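Local atomic coordinates of cytidylate kinase-like family protein (Eubacterium ventriosum, PDB entry 3FDI), a protein that probably acts as a cytidylate-kinase-like P-loop phosphotransferase, although its substrates and cellular function are not established. Residues Glu38-Val43 with Asn88-Lys93; Leu21-Leu26 with Val102-Cys107. All coordinates share one frame; numbering follows the deposited sequence.

Interaction 1: Glu38-Val43 with Asn88-Lys93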
ATOM      1  N   GLU B  38      11.258 -19.621  17.293  1.00 46.52           N
ATOM      2  CA  GLU B  38      11.289 -20.907  17.981  1.00 47.06           C
ATOM      3  C   GLU B  38      11.766 -20.789  19.442  1.00 46.55           C
ATOM      4  O   GLU B  38      11.182 -21.351  20.376  1.00 47.07           O
ATOM      5  CB  GLU B  38      12.215 -21.847  17.220  1.00 47.57           C
ATOM      6  CG  GLU B  38      12.462 -23.189  17.957  1.00 50.33           C
ATOM      7  CD  GLU B  38      13.686 -23.924  17.467  1.00 50.97           C
ATOM      8  OE1 GLU B  38      14.209 -23.563  16.402  1.00 50.33           O
ATOM      9  OE2 GLU B  38      14.097 -24.887  18.162  1.00 57.62           O
ATOM     10  N   LEU B  39      12.855 -20.066  19.621  1.00 45.38           N
ATOM     11  CA  LEU B  39      13.461 -19.945  20.916  1.00 44.46           C
ATOM     12  C   LEU B  39      12.571 -19.095  21.799  1.00 43.44           C
ATOM     13  O   LEU B  39      12.356 -19.417  22.957  1.00 40.69           O
ATOM     14  CB  LEU B  39      14.819 -19.310  20.730  1.00 44.32           C
ATOM     15  CG  LEU B  39      15.749 -19.273  21.910  1.00 45.66           C
ATOM     16  CD1 LEU B  39      17.214 -19.253  21.375  1.00 44.42           C
ATOM     17  CD2 LEU B  39      15.400 -18.053  22.769  1.00 46.23           C
ATOM     18  N   LEU B  40      12.065 -17.992  21.237  1.00 43.63           N
ATOM     19  CA  LEU B  40      11.153 -17.105  21.964  1.00 43.86           C
ATOM     20  C   LEU B  40       9.862 -17.814  22.321  1.00 44.34           C
ATOM     21  O   LEU B  40       9.296 -17.553  23.366  1.00 44.50           O
ATOM     22  CB  LEU B  40      10.884 -15.801  21.180  1.00 44.48           C
ATOM     23  CG  LEU B  40      12.008 -14.742  21.254  1.00 44.15           C
ATOM     24  CD1 LEU B  40      11.717 -13.497  20.451  1.00 44.24           C
ATOM     25  CD2 LEU B  40      12.237 -14.377  22.724  1.00 44.27           C
ATOM     26  N   ASP B  41       9.411 -18.742  21.490  1.00 45.22           N
ATOM     27  CA  ASP B  41       8.300 -19.575  21.882  1.00 47.25           C
ATOM     28  C   ASP B  41       8.533 -20.264  23.202  1.00 48.08           C
ATOM     29  O   ASP B  41       7.612 -20.334  24.028  1.00 48.06           O
ATOM     30  CB  ASP B  41       7.940 -20.571  20.791  1.00 47.61           C
ATOM     31  CG  ASP B  41       7.204 -19.894  19.623  1.00 50.00           C
ATOM     32  OD1 ASP B  41       6.695 -18.773  19.810  1.00 49.94           O
ATOM     33  OD2 ASP B  41       7.156 -20.463  18.514  1.00 54.02           O
ATOM     34  N   GLU B  42       9.766 -20.720  23.431  1.00 49.24           N
ATOM     35  CA  GLU B  42      10.134 -21.294  24.735  1.00 50.42           C
ATOM     36  C   GLU B  42      10.367 -20.266  25.848  1.00 51.55           C
ATOM     37  O   GLU B  42       9.612 -20.230  26.819  1.00 51.14           O
ATOM     38  CB  GLU B  42      11.365 -22.214  24.597  1.00 50.34           C
ATOM     39  CG  GLU B  42      11.065 -23.522  23.902  1.00 49.51           C
ATOM     40  CD  GLU B  42       9.844 -24.210  24.505  1.00 50.46           C
ATOM     41  OE1 GLU B  42       9.818 -24.411  25.732  1.00 51.21           O
ATOM     42  OE2 GLU B  42       8.897 -24.534  23.769  1.00 50.52           O
ATOM     43  N   VAL B  43      11.401 -19.436  25.695  1.00 53.27           N
ATOM     44  CA  VAL B  43      11.950 -18.632  26.809  1.00 54.81           C
ATOM     45  C   VAL B  43      11.097 -17.428  27.192  1.00 55.74           C
ATOM     46  O   VAL B  43      11.352 -16.791  28.220  1.00 56.37           O
ATOM     47  CB  VAL B  43      13.382 -18.047  26.523  1.00 55.35           C
ATOM     48  CG1 VAL B  43      14.224 -17.946  27.866  1.00 55.85           C
ATOM     49  CG2 VAL B  43      14.152 -18.846  25.465  1.00 56.00           C
ATOM     50  N   ASN B  88       8.776  -7.935  25.114  1.00 34.96           N
ATOM     51  CA  ASN B  88       9.399  -7.569  26.346  1.00 35.82           C
ATOM     52  C   ASN B  88      10.714  -8.329  26.626  1.00 36.48           C
ATOM     53  O   ASN B  88      11.678  -7.708  27.122  1.00 37.27           O
ATOM     54  CB  ASN B  88       8.434  -7.709  27.466  1.00 35.41           C
ATOM     55  CG  ASN B  88       8.871  -6.943  28.670  1.00 36.74           C
ATOM     56  OD1 ASN B  88       9.434  -5.831  28.556  1.00 37.71           O
ATOM     57  ND2 ASN B  88       8.667  -7.538  29.842  1.00 31.14           N
ATOM     58  N   PHE B  89      10.766  -9.635  26.295  1.00 36.07           N
ATOM     59  CA  PHE B  89      12.022 -10.407  26.333  1.00 35.59           C
ATOM     60  C   PHE B  89      13.101  -9.694  25.568  1.00 36.10           C
ATOM     61  O   PHE B  89      14.202  -9.544  26.043  1.00 37.33           O
ATOM     62  CB  PHE B  89      11.845 -11.832  25.770  1.00 36.43           C
ATOM     63  CG  PHE B  89      13.120 -12.661  25.723  1.00 32.73           C
ATOM     64  CD1 PHE B  89      13.426 -13.552  26.735  1.00 37.68           C
ATOM     65  CD2 PHE B  89      13.959 -12.594  24.640  1.00 34.04           C
ATOM     66  CE1 PHE B  89      14.610 -14.321  26.688  1.00 36.92           C
ATOM     67  CE2 PHE B  89      15.118 -13.345  24.581  1.00 36.25           C
ATOM     68  CZ  PHE B  89      15.449 -14.191  25.596  1.00 36.62           C
ATOM     69  N   ILE B  90      12.777  -9.276  24.362  1.00 36.42           N
ATOM     70  CA  ILE B  90      13.716  -8.678  23.458  1.00 35.61           C
ATOM     71  C   ILE B  90      14.186  -7.342  23.965  1.00 36.09           C
ATOM     72  O   ILE B  90      15.369  -7.034  23.892  1.00 34.90           O
ATOM     73  CB  ILE B  90      13.066  -8.522  22.093  1.00 35.40           C
ATOM     74  CG1 ILE B  90      12.944  -9.914  21.453  1.00 37.48           C
ATOM     75  CG2 ILE B  90      13.880  -7.649  21.171  1.00 32.91           C
ATOM     76  CD1 ILE B  90      12.289  -9.910  20.040  1.00 39.31           C
ATOM     77  N   ARG B  91      13.237  -6.567  24.485  1.00 37.19           N
ATOM     78  CA  ARG B  91      13.503  -5.252  25.013  1.00 38.32           C
ATOM     79  C   ARG B  91      14.389  -5.348  26.272  1.00 39.22           C
ATOM     80  O   ARG B  91      15.345  -4.608  26.406  1.00 39.82           O
ATOM     81  CB  ARG B  91      12.169  -4.561  25.317  1.00 38.96           C
ATOM     82  CG  ARG B  91      12.257  -3.095  25.780  1.00 40.17           C
ATOM     83  CD  ARG B  91      11.006  -2.641  26.576  1.00 40.69           C
ATOM     84  NE  ARG B  91      10.850  -3.446  27.785  1.00 40.54           N
ATOM     85  CZ  ARG B  91      11.476  -3.245  28.944  1.00 42.11           C
ATOM     86  NH1 ARG B  91      12.327  -2.227  29.130  1.00 44.94           N
ATOM     87  NH2 ARG B  91      11.274  -4.103  29.926  1.00 42.60           N
ATOM     88  N   LYS B  92      14.066  -6.254  27.179  1.00 40.22           N
ATOM     89  CA  LYS B  92      14.860  -6.443  28.395  1.00 41.77           C
ATOM     90  C   LYS B  92      16.269  -6.906  28.084  1.00 41.78           C
ATOM     91  O   LYS B  92      17.213  -6.376  28.644  1.00 41.89           O
ATOM     92  CB  LYS B  92      14.209  -7.450  29.356  1.00 41.48           C
ATOM     93  CG  LYS B  92      13.074  -6.868  30.173  1.00 43.58           C
ATOM     94  CD  LYS B  92      12.491  -7.903  31.170  1.00 47.11           C
ATOM     95  CE  LYS B  92      11.301  -7.324  31.978  1.00 49.55           C
ATOM     96  NZ  LYS B  92      10.876  -8.148  33.166  1.00 50.85           N
ATOM     97  N   LYS B  93      16.401  -7.910  27.222  1.00 41.85           N
ATOM     98  CA  LYS B  93      17.715  -8.408  26.868  1.00 42.51           C
ATOM     99  C   LYS B  93      18.535  -7.289  26.219  1.00 42.81           C
ATOM    100  O   LYS B  93      19.724  -7.132  26.531  1.00 43.34           O
ATOM    101  CB  LYS B  93      17.643  -9.632  25.952  1.00 42.76           C
ATOM    102  CG  LYS B  93      17.133 -10.909  26.609  1.00 43.67           C
ATOM    103  CD  LYS B  93      18.034 -11.382  27.760  1.00 46.18           C
ATOM    104  CE  LYS B  93      17.919 -12.883  27.973  1.00 46.93           C
ATOM    105  NZ  LYS B  93      18.614 -13.418  29.183  1.00 47.35           N
TER

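Interaction 2: Leu21-Leu26 with Val102-Cys107. With SO4 (sulfate ion), chain F.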
ATOM      1  N   LEU B  21      20.384 -18.274   7.194  1.00 35.85           N
ATOM      2  CA  LEU B  21      21.799 -18.593   7.061  1.00 35.93           C
ATOM      3  C   LEU B  21      22.648 -17.374   7.317  1.00 35.67           C
ATOM      4  O   LEU B  21      23.679 -17.467   7.931  1.00 36.00           O
ATOM      5  CB  LEU B  21      22.135 -19.091   5.655  1.00 35.99           C
ATOM      6  CG  LEU B  21      21.530 -20.392   5.147  1.00 37.63           C
ATOM      7  CD1 LEU B  21      22.205 -20.866   3.825  1.00 36.57           C
ATOM      8  CD2 LEU B  21      21.641 -21.499   6.231  1.00 39.16           C
ATOM      9  N   VAL B  22      22.224 -16.209   6.824  1.00 36.07           N
ATOM     10  CA  VAL B  22      22.950 -14.961   7.120  1.00 34.58           C
ATOM     11  C   VAL B  22      22.913 -14.671   8.631  1.00 34.96           C
ATOM     12  O   VAL B  22      23.939 -14.326   9.252  1.00 33.94           O
ATOM     13  CB  VAL B  22      22.384 -13.802   6.318  1.00 34.62           C
ATOM     14  CG1 VAL B  22      23.036 -12.486   6.715  1.00 33.33           C
ATOM     15  CG2 VAL B  22      22.537 -14.050   4.824  1.00 33.82           C
ATOM     16  N   ALA B  23      21.737 -14.792   9.230  1.00 35.70           N
ATOM     17  CA  ALA B  23      21.598 -14.543  10.683  1.00 36.76           C
ATOM     18  C   ALA B  23      22.569 -15.453  11.475  1.00 38.55           C
ATOM     19  O   ALA B  23      23.345 -14.993  12.318  1.00 39.34           O
ATOM     20  CB  ALA B  23      20.199 -14.742  11.110  1.00 35.33           C
ATOM     21  N   LYS B  24      22.547 -16.744  11.165  1.00 39.95           N
ATOM     22  CA  LYS B  24      23.504 -17.719  11.730  1.00 40.78           C
ATOM     23  C   LYS B  24      24.964 -17.354  11.502  1.00 40.99           C
ATOM     24  O   LYS B  24      25.752 -17.328  12.435  1.00 41.06           O
ATOM     25  CB  LYS B  24      23.223 -19.099  11.112  1.00 41.16           C
ATOM     26  CG  LYS B  24      23.835 -20.283  11.817  1.00 41.24           C
ATOM     27  CD  LYS B  24      22.913 -21.497  11.599  1.00 43.96           C
ATOM     28  CE  LYS B  24      23.573 -22.865  11.872  1.00 46.53           C
ATOM     29  NZ  LYS B  24      24.095 -23.505  10.614  1.00 48.73           N
ATOM     30  N   LYS B  25      25.332 -17.070  10.260  1.00 41.68           N
ATOM     31  CA  LYS B  25      26.699 -16.655   9.958  1.00 42.57           C
ATOM     32  C   LYS B  25      27.139 -15.415  10.740  1.00 41.97           C
ATOM     33  O   LYS B  25      28.221 -15.396  11.307  1.00 43.09           O
ATOM     34  CB  LYS B  25      26.906 -16.491   8.445  1.00 43.59           C
ATOM     35  CG  LYS B  25      26.873 -17.861   7.741  1.00 45.31           C
ATOM     36  CD  LYS B  25      26.864 -17.817   6.211  1.00 48.73           C
ATOM     37  CE  LYS B  25      27.406 -19.169   5.655  1.00 49.90           C
ATOM     38  NZ  LYS B  25      27.418 -19.278   4.164  1.00 52.38           N
ATOM     39  N   LEU B  26      26.294 -14.411  10.819  1.00 41.13           N
ATOM     40  CA  LEU B  26      26.563 -13.235  11.652  1.00 40.52           C
ATOM     41  C   LEU B  26      26.757 -13.618  13.142  1.00 40.83           C
ATOM     42  O   LEU B  26      27.712 -13.148  13.777  1.00 40.63           O
ATOM     43  CB  LEU B  26      25.407 -12.214  11.522  1.00 39.46           C
ATOM     44  CG  LEU B  26      25.267 -11.514  10.175  1.00 39.95           C
ATOM     45  CD1 LEU B  26      23.870 -10.760   9.999  1.00 32.90           C
ATOM     46  CD2 LEU B  26      26.514 -10.573   9.945  1.00 39.24           C
ATOM     47  N   VAL B 102      21.619 -11.679  17.855  1.00 35.61           N
ATOM     48  CA  VAL B 102      20.965 -11.613  16.571  1.00 35.00           C
ATOM     49  C   VAL B 102      19.530 -12.057  16.819  1.00 34.76           C
ATOM     50  O   VAL B 102      19.276 -13.033  17.537  1.00 34.09           O
ATOM     51  CB  VAL B 102      21.619 -12.558  15.537  1.00 35.06           C
ATOM     52  CG1 VAL B 102      20.859 -12.493  14.235  1.00 33.95           C
ATOM     53  CG2 VAL B 102      23.114 -12.221  15.320  1.00 33.29           C
ATOM     54  N   ILE B 103      18.588 -11.321  16.248  1.00 33.73           N
ATOM     55  CA  ILE B 103      17.197 -11.686  16.352  1.00 34.65           C
ATOM     56  C   ILE B 103      16.581 -11.627  14.948  1.00 34.83           C
ATOM     57  O   ILE B 103      16.732 -10.647  14.228  1.00 33.72           O
ATOM     58  CB  ILE B 103      16.453 -10.817  17.423  1.00 34.75           C
ATOM     59  CG1 ILE B 103      14.961 -11.166  17.539  1.00 36.49           C
ATOM     60  CG2 ILE B 103      16.617  -9.347  17.155  1.00 33.58           C
ATOM     61  CD1 ILE B 103      14.672 -12.531  17.991  1.00 40.48           C
ATOM     62  N   VAL B 104      15.936 -12.712  14.564  1.00 34.55           N
ATOM     63  CA  VAL B 104      15.257 -12.795  13.291  1.00 34.42           C
ATOM     64  C   VAL B 104      13.794 -12.484  13.534  1.00 33.99           C
ATOM     65  O   VAL B 104      13.171 -13.067  14.433  1.00 33.82           O
ATOM     66  CB  VAL B 104      15.385 -14.211  12.718  1.00 34.83           C
ATOM     67  CG1 VAL B 104      14.512 -14.360  11.475  1.00 33.40           C
ATOM     68  CG2 VAL B 104      16.877 -14.527  12.402  1.00 33.45           C
ATOM     69  N   GLY B 105      13.240 -11.573  12.748  1.00 33.41           N
ATOM     70  CA  GLY B 105      11.831 -11.324  12.766  1.00 33.79           C
ATOM     71  C   GLY B 105      11.412 -10.698  14.063  1.00 34.70           C
ATOM     72  O   GLY B 105      12.192  -9.939  14.664  1.00 32.29           O
ATOM     73  N   ARG B 106      10.174 -11.001  14.473  1.00 34.68           N
ATOM     74  CA  ARG B 106       9.630 -10.591  15.766  1.00 35.95           C
ATOM     75  C   ARG B 106       9.556  -9.074  16.000  1.00 36.62           C
ATOM     76  O   ARG B 106       9.581  -8.600  17.143  1.00 38.13           O
ATOM     77  CB  ARG B 106      10.429 -11.265  16.894  1.00 36.78           C
ATOM     78  CG  ARG B 106      10.468 -12.841  16.827  1.00 39.54           C
ATOM     79  CD  ARG B 106       9.131 -13.473  17.252  1.00 41.52           C
ATOM     80  NE  ARG B 106       8.229 -13.614  16.140  1.00 43.12           N
ATOM     81  CZ  ARG B 106       6.959 -14.012  16.212  1.00 47.40           C
ATOM     82  NH1 ARG B 106       6.402 -14.324  17.379  1.00 51.59           N
ATOM     83  NH2 ARG B 106       6.237 -14.107  15.092  1.00 48.69           N
ATOM     84  N   CYS B 107       9.444  -8.309  14.924  1.00 37.34           N
ATOM     85  CA  CYS B 107       9.365  -6.872  14.966  1.00 37.28           C
ATOM     86  C   CYS B 107      10.572  -6.253  15.644  1.00 37.44           C
ATOM     87  O   CYS B 107      10.477  -5.149  16.181  1.00 36.83           O
ATOM     88  CB  CYS B 107       8.087  -6.447  15.677  1.00 37.95           C
ATOM     89  SG  CYS B 107       6.603  -7.106  14.841  1.00 41.39           S
TER
HETATM   90  S   SO4 F2005       8.838 -14.391  12.530  1.00 52.28           S
HETATM   91  O1  SO4 F2005       9.163 -13.724  13.781  1.00 51.02           O
HETATM   92  O2  SO4 F2005       8.896 -13.330  11.518  1.00 51.58           O
HETATM   93  O3  SO4 F2005       9.760 -15.482  12.266  1.00 49.16           O
HETATM   94  O4  SO4 F2005       7.483 -14.980  12.665  1.00 55.59           O

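Interaction 1: Glu38-Val43 with Asn88-Lys93
Leu40 and Val43 of helix 37-43 meet Phe89 and Ile90 of helix 81-95 through apolar side chains. The two helix segments stand nearly at right angles (92°) with their axes 11.4 Å apart, and a few side chains bridge the gap. Leu40 divides its branches: CD1 rests against Ile90 CD1 at 3.7 Å, the two side chains crossing roughly perpendicularly, while CD2 comes obliquely against the CG-CD2-CE2 flank of the Phe89 ring, at a modelled spacing too short to be relied on. On the other flank of the ring, Phe89 CE1 meets Val43 CG1 at 3.8 Å, also at a slant. With CG anti to its own backbone N (chi1 177°), Phe89 sets its ring where both Leu40 and Val43 reach it. One face of that ring carries Lys93 CG 3.7 Å above its plane, displaced toward the rim, and Tyr35 makes an edge-to-face contact with it. Swapping Phe89 for alanine would probably open a gap between the helices and deprive both Leu40 CD2 and Val43 CG1 of their partner.

The side-chain hydrogen bonds between residues of 88-93 run from Arg91 to Asn88. Arg91 grips Asn88 side-on, NE and NH2 both donating to OD1, each at 2.9 Å, with the oxygen lying in the guanidinium plane; NE approaches nearly along the C=O axis. Arg91 also pairs with Glu96, just past the helix end.

As a worked case of helix-on-helix packing, the contact has no hydrogen bond or salt bridge across it, and its cohesion probably comes from the modest apolar surface buried (203 Å² in all).

Interaction 2: Leu21-Leu26 with Val102-Cys107
Ala23 turns its single methyl from helix 19-30 onto two valines of the neighbouring strand, Val104 CG2 at 3.6 Å and Val102 CG1 at 3.9 Å. In both valines CG1 is anti to the backbone N and CG2 lies beside it, yet Val102 offers CG1 to the methyl and Val104 offers CG2. Leu26 adds a looser touch, its CB standing 4.4 Å from Val102 CG2.

Beyond the strand the chain turns through Gly105, whose phi is positive and where a side chain would run into the bound sulfate. Arg106 then bends about one oxygen of that ion. Its CB is at the margin of contact with sulfate O1; further out, Arg106 CG lies 3.4 Å and CD 3.5 Å from the same O1. The bend at chi2 (-74°) keeps CD close, and that at chi3 (88°) folds the Arg106 side chain back, so that NE also faces O1. NE donates to O1, at a modelled length too short to be trusted, and O1 sits at the guanidinium edge, near its plane. At the tip, NH2 bonds to O4 at 2.9 Å and more weakly to O1, whereas NH1 turns to Gln86. The backbone N of Arg106 adds another bond to O1, of 3.0 Å, and Arg13 NH2 also binds the ion. The sulfate probably came from the crystallisation liquor, but its site is consistent with a pocket for a substrate phosphate in this family.

Segment 21-26 runs almost antiparallel (170°) to strand residues 102-104, as is usual for a helix covering a parallel sheet in a P-loop fold. Strands 8-13 and 34-35 flank strand 101-104, contributing Ile11 and Leu34 to the same apolar layer, while helix 185-197 packs on Val22.

From the N terminus, strand 8-13 leads into helix 19-30, the first half of interaction 2; strand 34-35 and helix 37-43 follow, the latter opening interaction 1. The chain returns in helix 81-95, closing interaction 1, and passes, after a short connection, into strand 101-104, which closes interaction 2. Interaction 1 is therefore nested within the longer loop of interaction 2, without crossing it. Their centres lie 14 Å apart, yet they meet: Ile90 CD1 packs 3.9 Å from Ile103 CG1, and Leu40 CD1 rests on Arg106 CG. The helix pair is thus tied to the parallel sheet and to the arginine at the sulfate site.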